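Local atomic coordinates of START domain-containing protein 10 (Homo sapiens, PDB entry 6SER), a protein that transfers phosphatidylcholine and phosphatidylethanolamine between membranes, preferring lipids with a palmitoyl or stearoyl chain at sn-1 and an unsaturated 18-carbon chain at sn-2. Residues Y171-Q174 with S180-I183; T81-L86 with W136-A141; K126-I131 with G193-W198; V114-W119 with P153-R158. One frame throughout, in Å; residues are numbered along the deposited sequence.

All four contacts belong to one START domain, a helix-grip fold in which a strongly curved sheet wraps round the long helix 197-227 and encloses the lipid cavity. Contacts 1 and 2 are neighbours, their centres about 8 Å apart: helix 79-87 of contact 2 packs on the hairpin of contact 1, Leu82 on Cys181 and Ile183, Leu86 on Tyr171. Contacts 3 and 4 sit about 28 Å from contact 1 (centre to centre), beyond the chain's centre. Their own centres are about 14 Å apart, joined by Asp129 OD2 to Tyr116 OH (2.8 Å, probably a hydrogen bond). Strand 127-139 runs between contacts 2 and 3. A triethylene glycol, probably from the crystallisation liquor, lies about 3 Å from the side chain of Tyr171 and may mark a pocket.

Contact 1 (Y171-Q174 with S180-I183); sequences YLIQ and SCVI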
loop_
_atom_site.group_PDB
_atom_site.type_symbol
_atom_site.label_atom_id
_atom_site.label_comp_id
_atom_site.label_asym_id
_atom_site.label_seq_id
_atom_site.Cartn_x
_atom_site.Cartn_y
_atom_site.Cartn_z
ATOM N N TYR A 171 -4.221 1.961 -3.209
ATOM C CA TYR A 171 -4.706 3.312 -3.030
ATOM C C TYR A 171 -5.411 3.748 -4.297
ATOM O O TYR A 171 -4.949 3.458 -5.404
ATOM C CB TYR A 171 -3.558 4.288 -2.727
ATOM C CG TYR A 171 -2.781 3.977 -1.479
ATOM C CD1 TYR A 171 -3.057 4.655 -0.295
ATOM C CD2 TYR A 171 -1.773 2.994 -1.480
ATOM C CE1 TYR A 171 -2.351 4.376 0.859
ATOM C CE2 TYR A 171 -1.062 2.706 -0.335
ATOM C CZ TYR A 171 -1.355 3.400 0.833
ATOM O OH TYR A 171 -0.646 3.118 1.977
ATOM N N LEU A 172 -6.564 4.386 -4.124
ATOM C CA LEU A 172 -7.269 5.069 -5.197
ATOM C C LEU A 172 -7.211 6.555 -4.881
ATOM O O LEU A 172 -7.669 6.983 -3.814
ATOM C CB LEU A 172 -8.721 4.589 -5.322
ATOM C CG LEU A 172 -9.568 5.428 -6.274
ATOM C CD1 LEU A 172 -9.123 5.156 -7.691
ATOM C CD2 LEU A 172 -11.049 5.104 -6.089
ATOM N N ILE A 173 -6.603 7.329 -5.769
ATOM C CA ILE A 173 -6.565 8.775 -5.635
ATOM C C ILE A 173 -7.528 9.343 -6.669
ATOM O O ILE A 173 -7.399 9.073 -7.868
ATOM C CB ILE A 173 -5.141 9.331 -5.815
ATOM C CG1 ILE A 173 -4.162 8.647 -4.849
ATOM C CG2 ILE A 173 -5.117 10.851 -5.595
ATOM C CD1 ILE A 173 -2.730 9.113 -5.000
ATOM N N GLN A 174 -8.525 10.081 -6.209
ATOM C CA GLN A 174 -9.490 10.714 -7.096
ATOM C C GLN A 174 -9.288 12.215 -6.998
ATOM O O GLN A 174 -9.397 12.788 -5.904
ATOM C CB GLN A 174 -10.919 10.315 -6.728
ATOM C CG GLN A 174 -11.238 8.858 -7.070
ATOM C CD GLN A 174 -12.480 8.335 -6.373
ATOM O OE1 GLN A 174 -12.596 8.411 -5.147
ATOM N NE2 GLN A 174 -13.411 7.788 -7.151
ATOM N N SER A 180 -6.899 19.718 -4.868
ATOM C CA SER A 180 -7.660 18.875 -3.947
ATOM C C SER A 180 -7.857 17.476 -4.525
ATOM O O SER A 180 -7.861 17.277 -5.744
ATOM C CB SER A 180 -9.027 19.495 -3.612
ATOM O OG SER A 180 -9.912 19.400 -4.712
ATOM N N CYS A 181 -8.060 16.507 -3.630
ATOM C CA CYS A 181 -8.280 15.127 -4.046
ATOM C C CYS A 181 -8.941 14.356 -2.908
ATOM O O CYS A 181 -9.056 14.844 -1.779
ATOM C CB CYS A 181 -6.967 14.453 -4.458
ATOM S SG CYS A 181 -5.840 14.230 -3.064
ATOM N N VAL A 182 -9.378 13.138 -3.229
ATOM C CA VAL A 182 -9.841 12.163 -2.248
ATOM C C VAL A 182 -9.034 10.887 -2.447
ATOM O O VAL A 182 -8.873 10.423 -3.581
ATOM C CB VAL A 182 -11.349 11.875 -2.388
ATOM C CG1 VAL A 182 -11.789 10.784 -1.419
ATOM C CG2 VAL A 182 -12.165 13.148 -2.172
ATOM N N ILE A 183 -8.523 10.322 -1.357
ATOM C CA ILE A 183 -7.746 9.090 -1.421
ATOM C C ILE A 183 -8.449 8.022 -0.596
ATOM O O ILE A 183 -8.847 8.271 0.550
ATOM C CB ILE A 183 -6.301 9.292 -0.934
ATOM C CG1 ILE A 183 -5.521 7.972 -1.022
ATOM C CG2 ILE A 183 -6.270 9.870 0.474
ATOM C CD1 ILE A 183 -4.056 8.094 -0.736
#
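Cys181 enters strand 181-190 one residue ahead of the first pair of its hairpin with strand 161-175; its CB lies against Gln174 O at 3.3 Å and, more loosely, 4.2 Å from CG2 of Ile173. Val182 follows as the hydrogen-bonded partner of Gln174. Its N donates to Gln174 O at 2.7 Å, and its O accepts from Gln174 N at 2.7 Å with a nearly straight N-H...O angle of 177°. The same Val182 carbonyl also receives a CA-H...O contact from Ile173. Ile183 forms the next, non-hydrogen-bonded pair with Ile173, and its CA points a hydrogen at Leu172 O (3.2 Å). With CG1 opposite its own backbone N (chi1 -180°), Ile183 runs alongside two neighbours: CG1 meets CG1 of Ile173 at 4.1 Å, and CD1 reaches CD1 of Tyr171 at 3.6 Å. Ile173 and Ile183 share the face covered by helix 79-87, with Met212 and Met215 of helix 197-227 also against Ile183; Gln174 and Val182 occupy the other face, where Glu38 of helix 27-38 touches Gln174. Short backbone bonds thus set the register of this START-domain hairpin, while the isoleucines make an apolar face that helix 79-87 closes.

Contact 2 (T81-L86 with W136-A141); sequences TLYDVL and WLPMGA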
loop_
_atom_site.group_PDB
_atom_site.type_symbol
_atom_site.label_atom_id
_atom_site.label_comp_id
_atom_site.label_asym_id
_atom_site.label_seq_id
_atom_site.Cartn_x
_atom_site.Cartn_y
_atom_site.Cartn_z
ATOM N N THR A 81 0.366 15.376 -6.033
ATOM C CA THR A 81 1.249 15.416 -4.872
ATOM C C THR A 81 1.064 14.181 -4.000
ATOM O O THR A 81 2.042 13.558 -3.567
ATOM C CB THR A 81 1.000 16.687 -4.064
ATOM O OG1 THR A 81 1.300 17.830 -4.873
ATOM C CG2 THR A 81 1.878 16.703 -2.823
ATOM N N LEU A 82 -0.184 13.803 -3.742
ATOM C CA LEU A 82 -0.431 12.563 -3.023
ATOM C C LEU A 82 0.161 11.370 -3.773
ATOM O O LEU A 82 0.698 10.446 -3.157
ATOM C CB LEU A 82 -1.932 12.407 -2.804
ATOM C CG LEU A 82 -2.500 11.306 -1.918
ATOM C CD1 LEU A 82 -1.844 11.267 -0.544
ATOM C CD2 LEU A 82 -3.952 11.590 -1.790
ATOM N N TYR A 83 0.127 11.406 -5.109
ATOM C CA TYR A 83 0.695 10.323 -5.911
ATOM C C TYR A 83 2.209 10.232 -5.724
ATOM O O TYR A 83 2.753 9.141 -5.513
ATOM C CB TYR A 83 0.331 10.539 -7.382
ATOM C CG TYR A 83 0.662 9.401 -8.336
ATOM C CD1 TYR A 83 0.132 8.120 -8.150
ATOM C CD2 TYR A 83 1.471 9.617 -9.448
ATOM C CE1 TYR A 83 0.419 7.083 -9.037
ATOM C CE2 TYR A 83 1.757 8.589 -10.344
ATOM C CZ TYR A 83 1.233 7.328 -10.134
ATOM O OH TYR A 83 1.533 6.306 -11.015
ATOM N N ASP A 84 2.905 11.375 -5.793
ATOM C CA ASP A 84 4.350 11.392 -5.565
ATOM C C ASP A 84 4.701 10.812 -4.204
ATOM O O ASP A 84 5.676 10.054 -4.069
ATOM C CB ASP A 84 4.893 12.824 -5.659
ATOM C CG ASP A 84 4.911 13.357 -7.079
ATOM O OD1 ASP A 84 4.795 12.554 -8.037
ATOM O OD2 ASP A 84 5.056 14.586 -7.231
ATOM N N VAL A 85 3.920 11.162 -3.181
ATOM C CA VAL A 85 4.238 10.750 -1.818
ATOM C C VAL A 85 4.086 9.243 -1.664
ATOM O O VAL A 85 4.923 8.579 -1.042
ATOM C CB VAL A 85 3.349 11.524 -0.831
ATOM C CG1 VAL A 85 3.502 10.977 0.583
ATOM C CG2 VAL A 85 3.690 13.003 -0.900
ATOM N N LEU A 86 3.024 8.677 -2.239
ATOM C CA LEU A 86 2.878 7.228 -2.211
ATOM C C LEU A 86 4.006 6.532 -2.963
ATOM O O LEU A 86 4.434 5.448 -2.558
ATOM C CB LEU A 86 1.523 6.823 -2.790
ATOM C CG LEU A 86 0.326 7.189 -1.903
ATOM C CD1 LEU A 86 -0.998 6.754 -2.530
ATOM C CD2 LEU A 86 0.501 6.581 -0.534
ATOM N N TRP A 136 1.099 0.360 -10.771
ATOM C CA TRP A 136 0.464 1.667 -10.711
ATOM C C TRP A 136 -0.081 2.063 -12.073
ATOM O O TRP A 136 0.450 1.668 -13.112
ATOM C CB TRP A 136 1.439 2.738 -10.210
ATOM C CG TRP A 136 2.777 2.745 -10.886
ATOM C CD1 TRP A 136 3.170 3.565 -11.909
ATOM C CD2 TRP A 136 3.914 1.924 -10.571
ATOM N NE1 TRP A 136 4.478 3.302 -12.253
ATOM C CE2 TRP A 136 4.955 2.296 -11.454
ATOM C CE3 TRP A 136 4.154 0.917 -9.631
ATOM C CZ2 TRP A 136 6.219 1.692 -11.419
ATOM C CZ3 TRP A 136 5.404 0.307 -9.607
ATOM C CH2 TRP A 136 6.419 0.697 -10.491
ATOM N N LEU A 137 -1.151 2.862 -12.053
ATOM C CA LEU A 137 -1.829 3.265 -13.277
ATOM C C LEU A 137 -2.538 4.603 -13.107
ATOM O O LEU A 137 -3.529 4.694 -12.369
ATOM C CB LEU A 137 -2.844 2.197 -13.702
ATOM C CG LEU A 137 -3.490 2.370 -15.079
ATOM C CD1 LEU A 137 -2.419 2.350 -16.168
ATOM C CD2 LEU A 137 -4.525 1.280 -15.323
ATOM N N PRO A 138 -2.148 5.657 -13.818
ATOM C CA PRO A 138 -2.917 6.880 -13.818
ATOM C C PRO A 138 -4.142 6.631 -14.702
ATOM O O PRO A 138 -3.965 6.158 -15.696
ATOM C CB PRO A 138 -2.009 7.854 -14.535
ATOM C CG PRO A 138 -0.688 7.218 -14.404
ATOM C CD PRO A 138 -0.920 5.744 -14.502
ATOM N N MET A 139 -5.350 6.875 -14.227
ATOM C CA MET A 139 -6.556 6.653 -15.059
ATOM C C MET A 139 -7.187 8.020 -15.237
ATOM O O MET A 139 -7.965 8.404 -14.418
ATOM C CB MET A 139 -7.615 5.731 -14.449
ATOM C CG MET A 139 -7.259 4.278 -14.248
ATOM S SD MET A 139 -6.805 3.310 -15.734
ATOM C CE MET A 139 -8.341 3.249 -16.647
ATOM N N GLY A 140 -6.777 8.742 -16.256
ATOM C CA GLY A 140 -7.340 10.068 -16.522
ATOM C C GLY A 140 -6.861 11.033 -15.497
ATOM O O GLY A 140 -5.706 11.329 -15.469
ATOM N N ALA A 141 -7.765 11.467 -14.660
ATOM C CA ALA A 141 -7.417 12.359 -13.563
ATOM C C ALA A 141 -7.082 11.615 -12.276
ATOM O O ALA A 141 -6.543 12.231 -11.347
ATOM C CB ALA A 141 -8.561 13.342 -13.302
#
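Tyr83 reaches across from helix 79-87 to strand 127-139 and meets Trp136 with its phenol oxygen, where the helix packs against the curved sheet of the helix-grip START fold. The two short segments run antiparallel, 175° between their directions, but their axes stay 11.8 Å apart, so a long side chain has to span the gap. Van der Waals contacts make up the whole of the crossing. Tyr83 OH lies 3.3 Å from CD1 of Trp136 and 3.7 Å from its CB, the two side chains crossing at about a right angle; CG of Pro138 adds a looser touch at 4.2 Å. The tyrosine gets there with its ring swung opposite the backbone N (chi1 -171°), whereas the indole stands between its own backbone N and carbonyl carbon (chi1 49°). Aromatic packing surrounds the pair: Tyr83 stacks on the ring of Tyr143, and His87 meets both Tyr83 and Trp136 edge-to-face. Among polar bonds, Trp136 O accepts from Asn111. Chemically, the Tyr83 hydroxyl has two roles: its hydrogen bond goes to a residue adjoining the segments, while across the contact it joins helix to sheet by van der Waals contact with Trp136 and Pro138 carbons.

Contact 3 (K126-I131 with G193-W198); sequences KNRDVI and GSLPKW
Arg128 extends from strand 127-139 to the loop ahead of helix 197-227, and one nitrogen, NH2, makes all the close approaches. It stands 3.6 Å from CA of Gly193 and 3.9 Å from that residue's N; with no side chain on Gly193, the guanidinium can come right up to the backbone. Leu195 meets the same nitrogen differently, placing CD1 over one face of the guanidinium, 4.2 Å above its plane and offset toward the rim. Ser194 N sits farther off at the edge. Hydrogen bonds of the same group hold it: NH2 donates to Pro191 O, and NH1 makes a weak bond to Lys126 O (3.1 Å, N-H...O angle 130°). A bend at chi2 (112°) turns the arginine chain toward the loop. In the second shell, Trp119 and Val162 pack along that chain from the two neighbouring strands, and Leu125 touches Leu195. Farther out, Pro196 takes the N-cap position of helix 197-227, whose first turn is tied back by the Lys197-Asp190 salt bridge. Arg128 therefore joins a sheet strand to the approach of the C-terminal helix of the START fold: NH2 bonds to Pro191 O just before the loop segment and NH1 weakly to Lys126 O within its own segment, while the contact itself is van der Waals packing of a charged group on glycine and leucine.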
loop_
_atom_site.group_PDB
_atom_site.type_symbol
_atom_site.label_atom_id
_atom_site.label_comp_id
_atom_site.label_asym_id
_atom_site.label_seq_id
_atom_site.Cartn_x
_atom_site.Cartn_y
_atom_site.Cartn_z
ATOM N N LYS A 126 7.545 -9.135 17.374
ATOM C CA LYS A 126 8.761 -8.876 16.596
ATOM C C LYS A 126 8.476 -7.910 15.437
ATOM O O LYS A 126 7.358 -7.624 15.177
ATOM C CB LYS A 126 9.642 -10.110 16.459
ATOM C CG LYS A 126 9.325 -11.149 15.435
ATOM C CD LYS A 126 9.677 -12.521 15.945
ATOM C CE LYS A 126 11.138 -12.808 16.115
ATOM N NZ LYS A 126 11.504 -14.140 15.633
ATOM N N ASN A 127 9.522 -7.399 14.826
ATOM C CA ASN A 127 9.371 -6.517 13.663
ATOM C C ASN A 127 8.936 -7.357 12.467
ATOM O O ASN A 127 9.167 -8.504 12.452
ATOM C CB ASN A 127 10.629 -5.692 13.422
ATOM C CG ASN A 127 11.043 -4.844 14.592
ATOM O OD1 ASN A 127 10.234 -4.310 15.293
ATOM N ND2 ASN A 127 12.320 -4.695 14.784
ATOM N N ARG A 128 8.312 -6.730 11.502
ATOM C CA ARG A 128 7.709 -7.406 10.346
ATOM C C ARG A 128 8.295 -6.909 9.038
ATOM O O ARG A 128 8.750 -5.864 9.001
ATOM C CB ARG A 128 6.216 -7.153 10.363
ATOM C CG ARG A 128 5.441 -8.292 10.980
ATOM C CD ARG A 128 4.799 -7.971 12.276
ATOM N NE ARG A 128 4.103 -9.158 12.629
ATOM C CZ ARG A 128 4.087 -9.691 13.807
ATOM N NH1 ARG A 128 4.676 -9.111 14.807
ATOM N NH2 ARG A 128 3.460 -10.800 13.968
ATOM N N ASP A 129 8.218 -7.711 8.011
ATOM C CA ASP A 129 8.672 -7.365 6.658
ATOM C C ASP A 129 7.756 -7.988 5.620
ATOM O O ASP A 129 7.179 -8.950 5.882
ATOM C CB ASP A 129 10.160 -7.630 6.446
ATOM C CG ASP A 129 10.632 -9.058 6.434
ATOM O OD1 ASP A 129 9.894 -9.927 6.768
ATOM O OD2 ASP A 129 11.723 -9.234 6.123
ATOM N N VAL A 130 7.718 -7.381 4.472
ATOM C CA VAL A 130 6.931 -7.828 3.316
ATOM C C VAL A 130 7.727 -7.676 2.041
ATOM O O VAL A 130 8.502 -6.810 1.928
ATOM C CB VAL A 130 5.611 -7.065 3.177
ATOM C CG1 VAL A 130 4.605 -7.503 4.184
ATOM C CG2 VAL A 130 5.774 -5.577 3.210
ATOM N N ILE A 131 7.499 -8.606 1.148
ATOM C CA ILE A 131 7.961 -8.521 -0.229
ATOM C C ILE A 131 6.705 -8.453 -1.077
ATOM O O ILE A 131 5.871 -9.362 -1.007
ATOM C CB ILE A 131 8.802 -9.748 -0.621
ATOM C CG1 ILE A 131 9.958 -9.971 0.358
ATOM C CG2 ILE A 131 9.290 -9.639 -2.050
ATOM C CD1 ILE A 131 11.098 -9.075 0.118
ATOM N N GLY A 193 2.654 -14.341 12.642
ATOM C CA GLY A 193 3.199 -14.352 14.014
ATOM C C GLY A 193 2.214 -14.944 15.008
ATOM O O GLY A 193 1.601 -15.981 14.686
ATOM N N SER A 194 2.070 -14.308 16.175
ATOM C CA SER A 194 1.165 -14.773 17.198
ATOM C C SER A 194 -0.055 -13.951 17.486
ATOM O O SER A 194 -0.726 -14.195 18.433
ATOM C CB SER A 194 1.915 -14.899 18.489
ATOM O OG SER A 194 1.989 -13.654 19.101
ATOM N N LEU A 195 -0.305 -12.940 16.705
ATOM C CA LEU A 195 -1.442 -12.051 16.918
ATOM C C LEU A 195 -2.739 -12.742 16.514
ATOM O O LEU A 195 -2.830 -13.273 15.403
ATOM C CB LEU A 195 -1.280 -10.775 16.109
ATOM C CG LEU A 195 -0.245 -9.778 16.599
ATOM C CD1 LEU A 195 0.053 -8.775 15.495
ATOM C CD2 LEU A 195 -0.757 -9.079 17.851
ATOM N N PRO A 196 -3.757 -12.755 17.371
ATOM C CA PRO A 196 -5.075 -13.206 16.911
ATOM C C PRO A 196 -5.587 -12.280 15.813
ATOM O O PRO A 196 -5.382 -11.064 15.855
ATOM C CB PRO A 196 -5.943 -13.135 18.176
ATOM C CG PRO A 196 -4.977 -13.134 19.310
ATOM C CD PRO A 196 -3.760 -12.413 18.802
ATOM N N LYS A 197 -6.244 -12.881 14.818
ATOM C CA LYS A 197 -6.751 -12.119 13.679
ATOM C C LYS A 197 -7.670 -10.983 14.124
ATOM O O LYS A 197 -7.572 -9.863 13.607
ATOM C CB LYS A 197 -7.473 -13.056 12.707
ATOM C CG LYS A 197 -6.594 -13.634 11.593
ATOM C CD LYS A 197 -5.164 -13.909 12.050
ATOM C CE LYS A 197 -4.287 -14.461 10.916
ATOM N NZ LYS A 197 -2.833 -14.598 11.296
ATOM N N TRP A 198 -8.557 -11.243 15.093
ATOM C CA TRP A 198 -9.477 -10.197 15.538
ATOM C C TRP A 198 -8.744 -9.061 16.239
ATOM O O TRP A 198 -9.202 -7.915 16.206
ATOM C CB TRP A 198 -10.558 -10.783 16.456
ATOM C CG TRP A 198 -10.012 -11.440 17.679
ATOM C CD1 TRP A 198 -9.645 -12.749 17.810
ATOM C CD2 TRP A 198 -9.757 -10.822 18.944
ATOM N NE1 TRP A 198 -9.181 -12.984 19.079
ATOM C CE2 TRP A 198 -9.238 -11.817 19.796
ATOM C CE3 TRP A 198 -9.917 -9.525 19.441
ATOM C CZ2 TRP A 198 -8.877 -11.556 21.116
ATOM C CZ3 TRP A 198 -9.557 -9.267 20.755
ATOM C CH2 TRP A 198 -9.044 -10.279 21.576
#

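Contact 4 (V114-W119 with P153-R158); sequences VGYYSW and PKYPPR
Tyr116, on the extended strand 112-119, lies across from Tyr155 of an irregular loop, with 8.8 Å between their CA atoms and the strand in no backbone pairing with the loop. This strand belongs to the curved sheet of the helix-grip START fold, and the loop joins strand 142-151 to strand 161-175. The two tyrosines meet loosely and obliquely through their rings, CD1 of Tyr116 to CD1 of Tyr155 at 4.4 Å, with the ring planes inclined at about 38°. Neither ring therefore lies flat on the other, and the touch is confined to their near corners. With its ring placed opposite the backbone N (chi1 179°), Tyr116 stretches straight out from the strand. Ile131 of the adjoining strand touches both tyrosines, while Phe103 meets the ring of Tyr116 and His152 packs edge-to-face on Tyr155. Asp129, which bonds the Tyr116 hydroxyl, also pairs with Arg163. Glycol molecules, probably from the crystallisation liquor, lie about 3 Å from the side chains of Tyr155 and Arg158. Arg158 closes the loop's side of the contact, its guanidinium approaching the Tyr116 hydroxyl obliquely. Its NH2 is paired in a salt bridge with Asp160, whereas its NE, buried by the contact and without a partner in the model, stops 4.3 Å from Tyr116 OH.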
loop_
_atom_site.group_PDB
_atom_site.type_symbol
_atom_site.label_atom_id
_atom_site.label_comp_id
_atom_site.label_asym_id
_atom_site.label_seq_id
_atom_site.Cartn_x
_atom_site.Cartn_y
_atom_site.Cartn_z
ATOM N N VAL A 114 8.958 -4.883 -7.902
ATOM C CA VAL A 114 8.992 -5.699 -6.698
ATOM C C VAL A 114 9.826 -4.959 -5.664
ATOM O O VAL A 114 10.912 -4.459 -5.979
ATOM C CB VAL A 114 9.577 -7.102 -6.971
ATOM C CG1 VAL A 114 9.450 -7.991 -5.719
ATOM C CG2 VAL A 114 8.883 -7.737 -8.156
ATOM N N GLY A 115 9.331 -4.912 -4.422
ATOM C CA GLY A 115 9.974 -4.125 -3.392
ATOM C C GLY A 115 9.851 -4.747 -2.018
ATOM O O GLY A 115 9.156 -5.754 -1.806
ATOM N N TYR A 116 10.542 -4.105 -1.071
ATOM C CA TYR A 116 10.752 -4.607 0.273
ATOM C C TYR A 116 10.374 -3.527 1.266
ATOM O O TYR A 116 10.648 -2.347 1.041
ATOM C CB TYR A 116 12.218 -5.001 0.495
ATOM C CG TYR A 116 12.483 -5.499 1.889
ATOM C CD1 TYR A 116 12.238 -6.830 2.229
ATOM C CD2 TYR A 116 12.971 -4.651 2.865
ATOM C CE1 TYR A 116 12.468 -7.301 3.496
ATOM C CE2 TYR A 116 13.215 -5.118 4.129
ATOM C CZ TYR A 116 12.951 -6.444 4.445
ATOM O OH TYR A 116 13.177 -6.917 5.713
ATOM N N TYR A 117 9.763 -3.938 2.378
ATOM C CA TYR A 117 9.359 -2.990 3.418
ATOM C C TYR A 117 9.372 -3.673 4.781
ATOM O O TYR A 117 8.707 -4.700 4.959
ATOM C CB TYR A 117 7.971 -2.431 3.105
ATOM C CG TYR A 117 7.420 -1.488 4.158
ATOM C CD1 TYR A 117 7.632 -0.116 4.068
ATOM C CD2 TYR A 117 6.659 -1.968 5.227
ATOM C CE1 TYR A 117 7.114 0.756 5.013
ATOM C CE2 TYR A 117 6.141 -1.099 6.180
ATOM C CZ TYR A 117 6.377 0.262 6.067
ATOM O OH TYR A 117 5.876 1.132 7.011
ATOM N N SER A 118 10.088 -3.081 5.743
ATOM C CA SER A 118 10.196 -3.535 7.127
ATOM C C SER A 118 9.627 -2.489 8.070
ATOM O O SER A 118 9.809 -1.287 7.857
ATOM C CB SER A 118 11.651 -3.747 7.555
ATOM O OG SER A 118 12.333 -4.641 6.724
ATOM N N TRP A 119 9.005 -2.941 9.160
ATOM C CA TRP A 119 8.527 -1.985 10.149
ATOM C C TRP A 119 8.579 -2.589 11.544
ATOM O O TRP A 119 8.591 -3.813 11.712
ATOM C CB TRP A 119 7.119 -1.474 9.805
ATOM C CG TRP A 119 5.955 -2.412 9.993
ATOM C CD1 TRP A 119 5.062 -2.387 11.020
ATOM C CD2 TRP A 119 5.518 -3.468 9.111
ATOM N NE1 TRP A 119 4.112 -3.367 10.850
ATOM C CE2 TRP A 119 4.363 -4.040 9.686
ATOM C CE3 TRP A 119 5.989 -3.984 7.900
ATOM C CZ2 TRP A 119 3.673 -5.097 9.093
ATOM C CZ3 TRP A 119 5.299 -5.036 7.311
ATOM C CH2 TRP A 119 4.157 -5.583 7.911
ATOM N N PRO A 153 13.428 -15.205 -4.591
ATOM C CA PRO A 153 14.357 -16.220 -4.060
ATOM C C PRO A 153 15.505 -15.644 -3.252
ATOM O O PRO A 153 16.036 -16.332 -2.378
ATOM C CB PRO A 153 14.866 -16.927 -5.326
ATOM C CG PRO A 153 13.894 -16.579 -6.395
ATOM C CD PRO A 153 13.372 -15.221 -6.060
ATOM N N LYS A 154 15.898 -14.404 -3.491
ATOM C CA LYS A 154 16.974 -13.808 -2.714
ATOM C C LYS A 154 16.481 -13.102 -1.458
ATOM O O LYS A 154 17.288 -12.518 -0.730
ATOM C CB LYS A 154 17.758 -12.828 -3.589
ATOM C CG LYS A 154 18.212 -13.437 -4.909
ATOM C CD LYS A 154 19.122 -12.485 -5.676
ATOM C CE LYS A 154 18.423 -11.894 -6.930
ATOM N NZ LYS A 154 17.890 -12.958 -7.807
ATOM N N TYR A 155 15.182 -13.131 -1.174
ATOM C CA TYR A 155 14.636 -12.485 0.017
ATOM C C TYR A 155 13.794 -13.487 0.795
ATOM O O TYR A 155 12.575 -13.326 0.922
ATOM C CB TYR A 155 13.837 -11.236 -0.358
ATOM C CG TYR A 155 14.725 -10.154 -0.921
ATOM C CD1 TYR A 155 15.179 -9.110 -0.125
ATOM C CD2 TYR A 155 15.151 -10.202 -2.241
ATOM C CE1 TYR A 155 16.014 -8.141 -0.635
ATOM C CE2 TYR A 155 15.987 -9.240 -2.755
ATOM C CZ TYR A 155 16.412 -8.212 -1.958
ATOM O OH TYR A 155 17.250 -7.259 -2.505
ATOM N N PRO A 156 14.419 -14.528 1.350
ATOM C CA PRO A 156 13.677 -15.471 2.190
ATOM C C PRO A 156 13.361 -14.838 3.532
ATOM O O PRO A 156 13.923 -13.787 3.876
ATOM C CB PRO A 156 14.654 -16.649 2.336
ATOM C CG PRO A 156 15.991 -15.993 2.304
ATOM C CD PRO A 156 15.867 -14.821 1.354
ATOM N N PRO A 157 12.471 -15.436 4.323
ATOM C CA PRO A 157 12.210 -14.895 5.660
ATOM C C PRO A 157 13.488 -14.787 6.480
ATOM O O PRO A 157 14.417 -15.586 6.341
ATOM C CB PRO A 157 11.245 -15.919 6.278
ATOM C CG PRO A 157 10.600 -16.600 5.103
ATOM C CD PRO A 157 11.668 -16.642 4.045
ATOM N N ARG A 158 13.518 -13.798 7.355
ATOM C CA ARG A 158 14.618 -13.606 8.288
ATOM C C ARG A 158 14.190 -14.043 9.676
ATOM O O ARG A 158 13.078 -13.732 10.111
ATOM C CB ARG A 158 15.044 -12.143 8.328
ATOM C CG ARG A 158 15.928 -11.756 7.180
ATOM C CD ARG A 158 15.665 -10.327 6.780
ATOM N NE ARG A 158 15.878 -9.411 7.893
ATOM C CZ ARG A 158 17.065 -8.950 8.270
ATOM N NH1 ARG A 158 18.155 -9.325 7.613
ATOM N NH2 ARG A 158 17.162 -8.118 9.300
#